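Local coordinates for uncharacterized protein (Sulfolobus tokodaii, PDB 2PD2) that is of unknown function but belongs to the DsrE/DsrF-like family, a group linked in its better-known members to sulfur transfer, and assembles from three copies, at residues I7-F10 with D11-P14; S48-R51 with S52-E55; Q74-S77 with H78-I82; V92-I95 with V96-S100. One frame throughout, in Å; residues are numbered along the deposited sequence.

Interaction 1: residues I7-F10 with D11-P14; sequences IKDF and DKVP
The backbone turns from the end of strand 2-7 into helix 13-26 through two successive bonds, K12 N to D9 O at 3.0 Å and V13 N to F10 O at 3.2 Å. This is the beta-alpha connection after the first strand of a parallel sheet, made here by a 3-10 turn with K12 at the N-cap position. The D11 side chain turns back over this bend. Its CG sits between the backbone N and the carbonyl carbon (chi1 58°), which brings OD2 to 3.3 Å from D9 CB.

The side chains of D9 and K12 lie side by side and point the same way. Within the chain D9 OD2 and K12 NZ stay 4.2 Å apart, beyond a salt bridge. The salt bridges form between subunits instead: D9 pairs with K12 of the second subunit, and K12 with D9 of the third. The three K12 amines come close together, and the ring of carboxylates probably offsets their charge. F10 turns outward and makes a cation-pi contact with K42.

On the inner side, I7 and V13 cross at about a right angle. V13 CG2 lies 3.4 Å from F10 O and meets I7 CG2 at 4.0 Å.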
loop_
_atom_site.group_PDB
_atom_site.type_symbol
_atom_site.label_atom_id
_atom_site.label_comp_id
_atom_site.label_asym_id
_atom_site.label_seq_id
_atom_site.Cartn_x
_atom_site.Cartn_y
_atom_site.Cartn_z
ATOM N N ILE A 7 2.928 -1.254 8.075
ATOM C CA ILE A 7 3.310 -2.646 7.834
ATOM C C ILE A 7 2.133 -3.464 8.355
ATOM O O ILE A 7 1.773 -3.350 9.526
ATOM C CB ILE A 7 4.584 -3.060 8.600
ATOM C CG1 ILE A 7 5.744 -2.126 8.251
ATOM C CG2 ILE A 7 4.959 -4.484 8.224
ATOM C CD1 ILE A 7 7.046 -2.480 8.956
ATOM N N LYS A 8 1.529 -4.280 7.494
ATOM C CA LYS A 8 0.365 -5.064 7.903
ATOM C C LYS A 8 0.486 -6.575 7.726
ATOM O O LYS A 8 -0.229 -7.337 8.378
ATOM C CB LYS A 8 -0.874 -4.576 7.144
ATOM C CG LYS A 8 -0.713 -4.567 5.621
ATOM C CD LYS A 8 -2.021 -4.200 4.909
ATOM C CE LYS A 8 -1.829 -3.994 3.402
ATOM N NZ LYS A 8 -1.184 -2.680 3.056
ATOM N N ASP A 9 1.385 -7.011 6.852
ATOM C CA ASP A 9 1.547 -8.436 6.585
ATOM C C ASP A 9 2.748 -9.029 7.308
ATOM O O ASP A 9 3.897 -8.675 7.030
ATOM C CB ASP A 9 1.667 -8.667 5.074
ATOM C CG ASP A 9 0.453 -8.157 4.307
ATOM O OD1 ASP A 9 -0.677 -8.583 4.633
ATOM O OD2 ASP A 9 0.625 -7.332 3.381
ATOM N N PHE A 10 2.480 -9.943 8.235
ATOM C CA PHE A 10 3.554 -10.576 8.999
ATOM C C PHE A 10 4.622 -11.230 8.122
ATOM O O PHE A 10 5.814 -11.110 8.404
ATOM C CB PHE A 10 2.986 -11.626 9.965
ATOM C CG PHE A 10 4.037 -12.294 10.810
ATOM C CD1 PHE A 10 4.746 -11.566 11.758
ATOM C CD2 PHE A 10 4.331 -13.644 10.644
ATOM C CE1 PHE A 10 5.737 -12.169 12.535
ATOM C CE2 PHE A 10 5.321 -14.262 11.415
ATOM C CZ PHE A 10 6.026 -13.521 12.362
ATOM N N ASP A 11 4.204 -11.910 7.057
ATOM C CA ASP A 11 5.163 -12.581 6.193
ATOM C C ASP A 11 6.077 -11.638 5.419
ATOM O O ASP A 11 7.050 -12.080 4.813
ATOM C CB ASP A 11 4.447 -13.527 5.218
ATOM C CG ASP A 11 3.416 -12.820 4.354
ATOM O OD1 ASP A 11 2.876 -13.476 3.440
ATOM O OD2 ASP A 11 3.138 -11.623 4.587
ATOM N N LYS A 12 5.780 -10.343 5.453
ATOM C CA LYS A 12 6.597 -9.367 4.739
ATOM C C LYS A 12 7.350 -8.430 5.675
ATOM O O LYS A 12 7.991 -7.480 5.221
ATOM C CB LYS A 12 5.726 -8.547 3.781
ATOM C CG LYS A 12 5.057 -9.389 2.700
ATOM C CD LYS A 12 4.147 -8.558 1.806
ATOM C CE LYS A 12 3.457 -9.439 0.763
ATOM N NZ LYS A 12 2.533 -8.672 -0.120
ATOM N N VAL A 13 7.283 -8.696 6.976
ATOM C CA VAL A 13 7.968 -7.852 7.946
ATOM C C VAL A 13 9.478 -7.768 7.733
ATOM O O VAL A 13 10.050 -6.681 7.761
ATOM C CB VAL A 13 7.687 -8.312 9.390
ATOM C CG1 VAL A 13 8.619 -7.591 10.360
ATOM C CG2 VAL A 13 6.235 -8.002 9.746
ATOM N N PRO A 14 10.150 -8.911 7.516
ATOM C CA PRO A 14 11.601 -8.815 7.313
ATOM C C PRO A 14 11.969 -7.814 6.212
ATOM O O PRO A 14 12.811 -6.941 6.410
ATOM C CB PRO A 14 11.993 -10.249 6.956
ATOM C CG PRO A 14 11.004 -11.062 7.755
ATOM C CD PRO A 14 9.709 -10.317 7.504
#

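Interaction 2: residues S48-R51 with S52-E55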
loop_
_atom_site.group_PDB
_atom_site.type_symbol
_atom_site.label_atom_id
_atom_site.label_comp_id
_atom_site.label_asym_id
_atom_site.label_seq_id
_atom_site.Cartn_x
_atom_site.Cartn_y
_atom_site.Cartn_z
ATOM N N SER A 48 10.064 -12.421 19.128
ATOM C CA SER A 48 10.037 -12.197 17.683
ATOM C C SER A 48 11.404 -12.373 17.027
ATOM O O SER A 48 12.423 -11.960 17.576
ATOM C CB SER A 48 9.532 -10.782 17.381
ATOM O OG SER A 48 9.777 -10.446 16.025
ATOM N N ASP A 49 11.420 -12.970 15.839
ATOM C CA ASP A 49 12.669 -13.172 15.115
ATOM C C ASP A 49 13.272 -11.848 14.642
ATOM O O ASP A 49 14.464 -11.776 14.349
ATOM C CB ASP A 49 12.457 -14.098 13.908
ATOM C CG ASP A 49 12.109 -15.520 14.315
ATOM O OD1 ASP A 49 12.654 -16.001 15.330
ATOM O OD2 ASP A 49 11.301 -16.166 13.618
ATOM N N THR A 50 12.460 -10.799 14.562
ATOM C CA THR A 50 12.971 -9.503 14.124
ATOM C C THR A 50 13.203 -8.532 15.283
ATOM O O THR A 50 13.433 -7.341 15.062
ATOM C CB THR A 50 12.017 -8.822 13.107
ATOM O OG1 THR A 50 10.679 -8.840 13.619
ATOM C CG2 THR A 50 12.068 -9.529 11.753
ATOM N N ARG A 51 13.156 -9.036 16.513
ATOM C CA ARG A 51 13.348 -8.173 17.673
ATOM C C ARG A 51 14.604 -7.302 17.609
ATOM O O ARG A 51 14.538 -6.092 17.848
ATOM C CB ARG A 51 13.365 -8.994 18.970
ATOM C CG ARG A 51 13.662 -8.145 20.203
ATOM C CD ARG A 51 13.325 -8.849 21.512
ATOM N NE ARG A 51 13.628 -8.000 22.664
ATOM C CZ ARG A 51 13.307 -8.300 23.920
ATOM N NH1 ARG A 51 12.669 -9.427 24.191
ATOM N NH2 ARG A 51 13.637 -7.476 24.908
ATOM N N SER A 52 15.742 -7.901 17.280
ATOM C CA SER A 52 16.987 -7.142 17.217
ATOM C C SER A 52 16.926 -6.012 16.193
ATOM O O SER A 52 17.509 -4.947 16.394
ATOM C CB SER A 52 18.165 -8.073 16.911
ATOM O OG SER A 52 18.022 -8.683 15.642
ATOM N N ILE A 53 16.214 -6.236 15.094
ATOM C CA ILE A 53 16.094 -5.203 14.077
ATOM C C ILE A 53 15.201 -4.074 14.605
ATOM O O ILE A 53 15.508 -2.893 14.433
ATOM C CB ILE A 53 15.506 -5.783 12.775
ATOM C CG1 ILE A 53 16.442 -6.872 12.235
ATOM C CG2 ILE A 53 15.318 -4.676 11.752
ATOM C CD1 ILE A 53 15.961 -7.545 10.957
ATOM N N ILE A 54 14.099 -4.440 15.248
ATOM C CA ILE A 54 13.185 -3.454 15.817
ATOM C C ILE A 54 13.909 -2.604 16.866
ATOM O O ILE A 54 13.751 -1.384 16.916
ATOM C CB ILE A 54 11.979 -4.154 16.465
ATOM C CG1 ILE A 54 11.098 -4.756 15.368
ATOM C CG2 ILE A 54 11.182 -3.172 17.324
ATOM C CD1 ILE A 54 10.016 -5.650 15.893
ATOM N N GLU A 55 14.710 -3.262 17.697
ATOM C CA GLU A 55 15.463 -2.573 18.737
ATOM C C GLU A 55 16.466 -1.606 18.117
ATOM O O GLU A 55 16.718 -0.528 18.658
ATOM C CB GLU A 55 16.179 -3.594 19.624
ATOM C CG GLU A 55 15.228 -4.522 20.358
ATOM C CD GLU A 55 15.953 -5.558 21.197
ATOM O OE1 GLU A 55 16.851 -6.238 20.658
ATOM O OE2 GLU A 55 15.620 -5.694 22.391
HETATM O O HOH W 1 16.183 -10.918 17.190
HETATM O O HOH W 2 16.150 -9.565 14.163
#
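R51 reaches forward one helical turn to E55. The R51 chain is extended from CG to NE, with CG anti to the backbone N (chi1 176°). NE donates to E55 OE2 at 3.1 Å, forming a salt bridge. The carboxylate oxygen sits at the edge of the guanidinium, near its plane. NE, in turn, meets OE2 from above the carboxylate plane, and the two planes are 73° apart. R51 NH1 has a further partner in K46 O.

The tight side lies around T50. T50 O accepts from I54 N at 3.0 Å and, weakly, from I53 N. I54 CG1 packs 3.5 Å from T50 O, and I54 CD1 lies 4.0 Å from T50 OG1. V13 and L17 of helix 13-26 also touch T50 here.

The other side is wet. One water accepts from S52 N at 3.1 Å and gives a weak bond to D49 O. A second water donates to D49 O at 2.8 Å and also bonds S52 OG. Before the helix, S48 OG accepts from T50 N at 3.1 Å. A type I turn from S48 to R51, with an ST turn within it, thus leads into helix 51-59, with T50 at the N-cap position.

Interaction 3: residues Q74-S77 with H78-I82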
loop_
_atom_site.group_PDB
_atom_site.type_symbol
_atom_site.label_atom_id
_atom_site.label_comp_id
_atom_site.label_asym_id
_atom_site.label_seq_id
_atom_site.Cartn_x
_atom_site.Cartn_y
_atom_site.Cartn_z
ATOM N N GLN A 74 -5.123 -10.794 17.772
ATOM C CA GLN A 74 -4.083 -11.820 17.697
ATOM C C GLN A 74 -3.888 -12.466 19.069
ATOM O O GLN A 74 -2.968 -13.258 19.272
ATOM C CB GLN A 74 -2.760 -11.206 17.228
ATOM C CG GLN A 74 -2.717 -10.815 15.749
ATOM C CD GLN A 74 -2.783 -12.016 14.833
ATOM O OE1 GLN A 74 -2.203 -13.065 15.123
ATOM N NE2 GLN A 74 -3.475 -11.868 13.713
ATOM N N ASN A 75 -4.764 -12.114 20.006
ATOM C CA ASN A 75 -4.712 -12.629 21.370
ATOM C C ASN A 75 -3.340 -12.465 22.006
ATOM O O ASN A 75 -2.779 -13.424 22.536
ATOM C CB ASN A 75 -5.116 -14.105 21.408
ATOM C CG ASN A 75 -6.556 -14.318 21.005
ATOM O OD1 ASN A 75 -7.431 -13.532 21.366
ATOM N ND2 ASN A 75 -6.816 -15.387 20.262
ATOM N N LEU A 76 -2.801 -11.252 21.943
ATOM C CA LEU A 76 -1.500 -10.975 22.537
ATOM C C LEU A 76 -1.686 -10.124 23.780
ATOM O O LEU A 76 -2.714 -9.477 23.946
ATOM C CB LEU A 76 -0.590 -10.235 21.552
ATOM C CG LEU A 76 -0.314 -10.930 20.218
ATOM C CD1 LEU A 76 0.672 -10.092 19.418
ATOM C CD2 LEU A 76 0.236 -12.330 20.456
ATOM N N SER A 77 -0.682 -10.135 24.648
ATOM C CA SER A 77 -0.700 -9.358 25.882
ATOM C C SER A 77 0.380 -8.287 25.791
ATOM O O SER A 77 1.458 -8.537 25.253
ATOM C CB SER A 77 -0.419 -10.269 27.076
ATOM O OG SER A 77 -0.225 -9.510 28.256
ATOM N N HIS A 78 0.098 -7.099 26.316
ATOM C CA HIS A 78 1.078 -6.019 26.269
ATOM C C HIS A 78 2.346 -6.429 26.994
ATOM O O HIS A 78 3.431 -5.919 26.716
ATOM C CB HIS A 78 0.509 -4.745 26.892
ATOM C CG HIS A 78 -0.761 -4.284 26.256
ATOM N ND1 HIS A 78 -1.076 -4.562 24.942
ATOM C CD2 HIS A 78 -1.799 -3.565 26.744
ATOM C CE1 HIS A 78 -2.250 -4.038 24.652
ATOM N NE2 HIS A 78 -2.712 -3.427 25.729
ATOM N N ASP A 79 2.195 -7.358 27.931
ATOM C CA ASP A 79 3.322 -7.878 28.693
ATOM C C ASP A 79 4.275 -8.637 27.775
ATOM O O ASP A 79 5.465 -8.745 28.060
ATOM C CB ASP A 79 2.825 -8.839 29.776
ATOM C CG ASP A 79 2.156 -8.125 30.924
ATOM O OD1 ASP A 79 1.394 -7.170 30.665
ATOM O OD2 ASP A 79 2.380 -8.524 32.086
ATOM N N GLN A 80 3.740 -9.150 26.672
ATOM C CA GLN A 80 4.509 -9.953 25.728
ATOM C C GLN A 80 5.229 -9.163 24.642
ATOM O O GLN A 80 6.027 -9.717 23.888
ATOM C CB GLN A 80 3.575 -10.978 25.077
ATOM C CG GLN A 80 2.587 -11.618 26.055
ATOM C CD GLN A 80 1.614 -12.579 25.381
ATOM O OE1 GLN A 80 1.019 -12.261 24.352
ATOM N NE2 GLN A 80 1.442 -13.756 25.970
ATOM N N LEU A 81 4.956 -7.869 24.564
ATOM C CA LEU A 81 5.572 -7.030 23.543
ATOM C C LEU A 81 6.930 -6.465 23.949
ATOM O O LEU A 81 7.252 -6.373 25.134
ATOM C CB LEU A 81 4.619 -5.889 23.182
ATOM C CG LEU A 81 3.235 -6.382 22.748
ATOM C CD1 LEU A 81 2.295 -5.205 22.591
ATOM C CD2 LEU A 81 3.351 -7.172 21.450
ATOM N N ILE A 82 7.726 -6.102 22.948
ATOM C CA ILE A 82 9.042 -5.522 23.184
ATOM C C ILE A 82 8.892 -4.238 24.004
ATOM O O ILE A 82 8.040 -3.401 23.711
ATOM C CB ILE A 82 9.733 -5.187 21.842
ATOM C CG1 ILE A 82 10.036 -6.486 21.084
ATOM C CG2 ILE A 82 11.006 -4.381 22.094
ATOM C CD1 ILE A 82 10.459 -6.273 19.634
HETATM O O HOH W 3 -1.145 -6.757 28.591
#
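Q80 folds back on S77 and closes a compact turn in the loop between helix 68-73 and strand 86-88. Just upstream, N75 is the C-prime residue of the Schellman motif that ends that helix. Q80 N bonds S77 O at 2.8 Å, and the Q80 side chain accepts in return from S77 N. The same serine is therefore held through both its N-H and its carbonyl.

Along Q80, CB rests 3.2 Å from S77 O. CG is anti to the carbonyl carbon (chi1 -41°), and it packs 3.4 Å from S77 CB. The chain then runs on extended, which takes CD alongside S77 N and CB. OE1 completes the reach, accepting from S77 N at 2.7 Å. That donor stands above the amide plane, 54° out of it. OE1 also lies 3.4 Å from L76 CA, and the L76 and Q80 side chains cross at about a right angle. NE2 lies 4.1 Å from S77 CB.

L76 and L81 share the apolar side of the turn, and both also touch I71 of helix 68-73. Backbone bonds from Q80 to K46 and from I82 to L44 tie the turn to the loop ahead of helix 51-59. On the outer side a water bonds S77 OG at 2.9 Å and makes weak bonds with H78 N and D79 OD1.

Interaction 4: residues V92-I95 with V96-S100; sequences VGEI and VRKQS
V96 N donates to V92 O at 3.0 Å, the first of four helical i to i+4 bonds that join residues 92-95 to 96-99. The V96 side chain leans on the same carbonyl, with CG2 3.4 Å from V92 O.

R97 N bonds G93 O. The R97 chain bends at chi3 (-73°), which folds the guanidinium back over its own helix. G93 O lies 3.5 Å above the guanidinium plane, over its centre. A water at the guanidinium edge accepts from R97 NE at 3.2 Å and donates to E94 OE1 at 2.5 Å. Helix 91-100 lies between the parallel sheet of its own chain, where I95 packs on V35 and Y105, and the second subunit, where R97 NH2 forms a salt bridge with D26 of that subunit; it is one layer of an alpha/beta fold.

K98 runs beside E94, its CD 3.4 Å from E94 OE2. Its amine goes instead to E101, in a salt bridge. Q99 lies alongside I95, with NE2 3.7 Å from I95 CG2. That NE2 donates to Y105 O of the second subunit. S100 OG ends the segment with a bond to R97 O at 2.6 Å.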
loop_
_atom_site.group_PDB
_atom_site.type_symbol
_atom_site.label_atom_id
_atom_site.label_comp_id
_atom_site.label_asym_id
_atom_site.label_seq_id
_atom_site.Cartn_x
_atom_site.Cartn_y
_atom_site.Cartn_z
ATOM N N VAL A 92 -4.832 1.887 11.833
ATOM C CA VAL A 92 -5.301 2.592 10.649
ATOM C C VAL A 92 -5.715 4.019 11.002
ATOM O O VAL A 92 -5.529 4.934 10.208
ATOM C CB VAL A 92 -6.471 1.833 9.975
ATOM C CG1 VAL A 92 -5.962 0.500 9.442
ATOM C CG2 VAL A 92 -7.600 1.595 10.969
ATOM N N GLY A 93 -6.263 4.211 12.198
ATOM C CA GLY A 93 -6.644 5.551 12.616
ATOM C C GLY A 93 -5.406 6.426 12.774
ATOM O O GLY A 93 -5.419 7.611 12.442
ATOM N N GLU A 94 -4.331 5.836 13.290
ATOM C CA GLU A 94 -3.072 6.550 13.480
ATOM C C GLU A 94 -2.481 6.928 12.118
ATOM O O GLU A 94 -2.041 8.062 11.905
ATOM C CB GLU A 94 -2.083 5.661 14.246
ATOM C CG GLU A 94 -0.671 6.233 14.378
ATOM C CD GLU A 94 -0.585 7.407 15.340
ATOM O OE1 GLU A 94 -1.640 7.874 15.813
ATOM O OE2 GLU A 94 0.544 7.867 15.621
ATOM N N ILE A 95 -2.475 5.968 11.200
ATOM C CA ILE A 95 -1.939 6.181 9.860
ATOM C C ILE A 95 -2.670 7.336 9.177
ATOM O O ILE A 95 -2.048 8.228 8.594
ATOM C CB ILE A 95 -2.059 4.876 9.026
ATOM C CG1 ILE A 95 -1.062 3.835 9.562
ATOM C CG2 ILE A 95 -1.809 5.157 7.554
ATOM C CD1 ILE A 95 -1.267 2.421 9.018
ATOM N N VAL A 96 -3.994 7.336 9.274
ATOM C CA VAL A 96 -4.784 8.401 8.669
ATOM C C VAL A 96 -4.530 9.744 9.365
ATOM O O VAL A 96 -4.334 10.763 8.705
ATOM C CB VAL A 96 -6.295 8.048 8.706
ATOM C CG1 VAL A 96 -7.133 9.273 8.363
ATOM C CG2 VAL A 96 -6.584 6.910 7.703
ATOM N N ARG A 97 -4.527 9.750 10.696
ATOM C CA ARG A 97 -4.299 10.995 11.433
ATOM C C ARG A 97 -2.925 11.604 11.161
ATOM O O ARG A 97 -2.817 12.810 10.958
ATOM C CB ARG A 97 -4.483 10.782 12.944
ATOM C CG ARG A 97 -5.935 10.830 13.406
ATOM C CD ARG A 97 -6.046 10.806 14.927
ATOM N NE ARG A 97 -5.745 9.490 15.477
ATOM C CZ ARG A 97 -6.644 8.520 15.629
ATOM N NH1 ARG A 97 -7.905 8.724 15.275
ATOM N NH2 ARG A 97 -6.282 7.345 16.126
ATOM N N LYS A 98 -1.873 10.785 11.161
ATOM C CA LYS A 98 -0.543 11.316 10.897
ATOM C C LYS A 98 -0.517 11.945 9.506
ATOM O O LYS A 98 0.072 13.006 9.315
ATOM C CB LYS A 98 0.536 10.222 11.000
ATOM C CG LYS A 98 0.632 9.550 12.373
ATOM C CD LYS A 98 0.710 10.551 13.529
ATOM C CE LYS A 98 1.935 11.449 13.463
ATOM N NZ LYS A 98 1.980 12.385 14.630
ATOM N N GLN A 99 -1.154 11.300 8.532
ATOM C CA GLN A 99 -1.179 11.868 7.187
ATOM C C GLN A 99 -1.882 13.220 7.173
ATOM O O GLN A 99 -1.446 14.140 6.486
ATOM C CB GLN A 99 -1.879 10.932 6.199
ATOM C CG GLN A 99 -1.054 9.727 5.773
ATOM C CD GLN A 99 -1.717 8.959 4.644
ATOM O OE1 GLN A 99 -1.741 9.412 3.503
ATOM N NE2 GLN A 99 -2.274 7.798 4.966
ATOM N N SER A 100 -2.965 13.345 7.935
ATOM C CA SER A 100 -3.698 14.608 7.976
ATOM C C SER A 100 -2.845 15.676 8.658
ATOM O O SER A 100 -3.074 16.870 8.486
ATOM C CB SER A 100 -5.029 14.443 8.725
ATOM O OG SER A 100 -4.826 14.268 10.115
HETATM O O HOH W 4 -2.641 10.194 15.734
#

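All four contacts are local and in series along one chain. Interactions 1 and 2 touch, V13 CG1 lying 4.1 Å from T50 OG1, so the starts of helices 13-26 and 51-59 pack together. Interaction 2 also touches interaction 3: I82 CD1 lies 3.8 Å from both R51 CG and I54 CD1. Interaction 4 stands apart. Its centre is about 25 Å from that of interaction 2, on the opposite side of the chain's centre, and about 19 Å from that of interaction 1. Interactions 1 and 4 nevertheless both meet the second subunit, whereas no other chain of the assembly touches interactions 2 and 3.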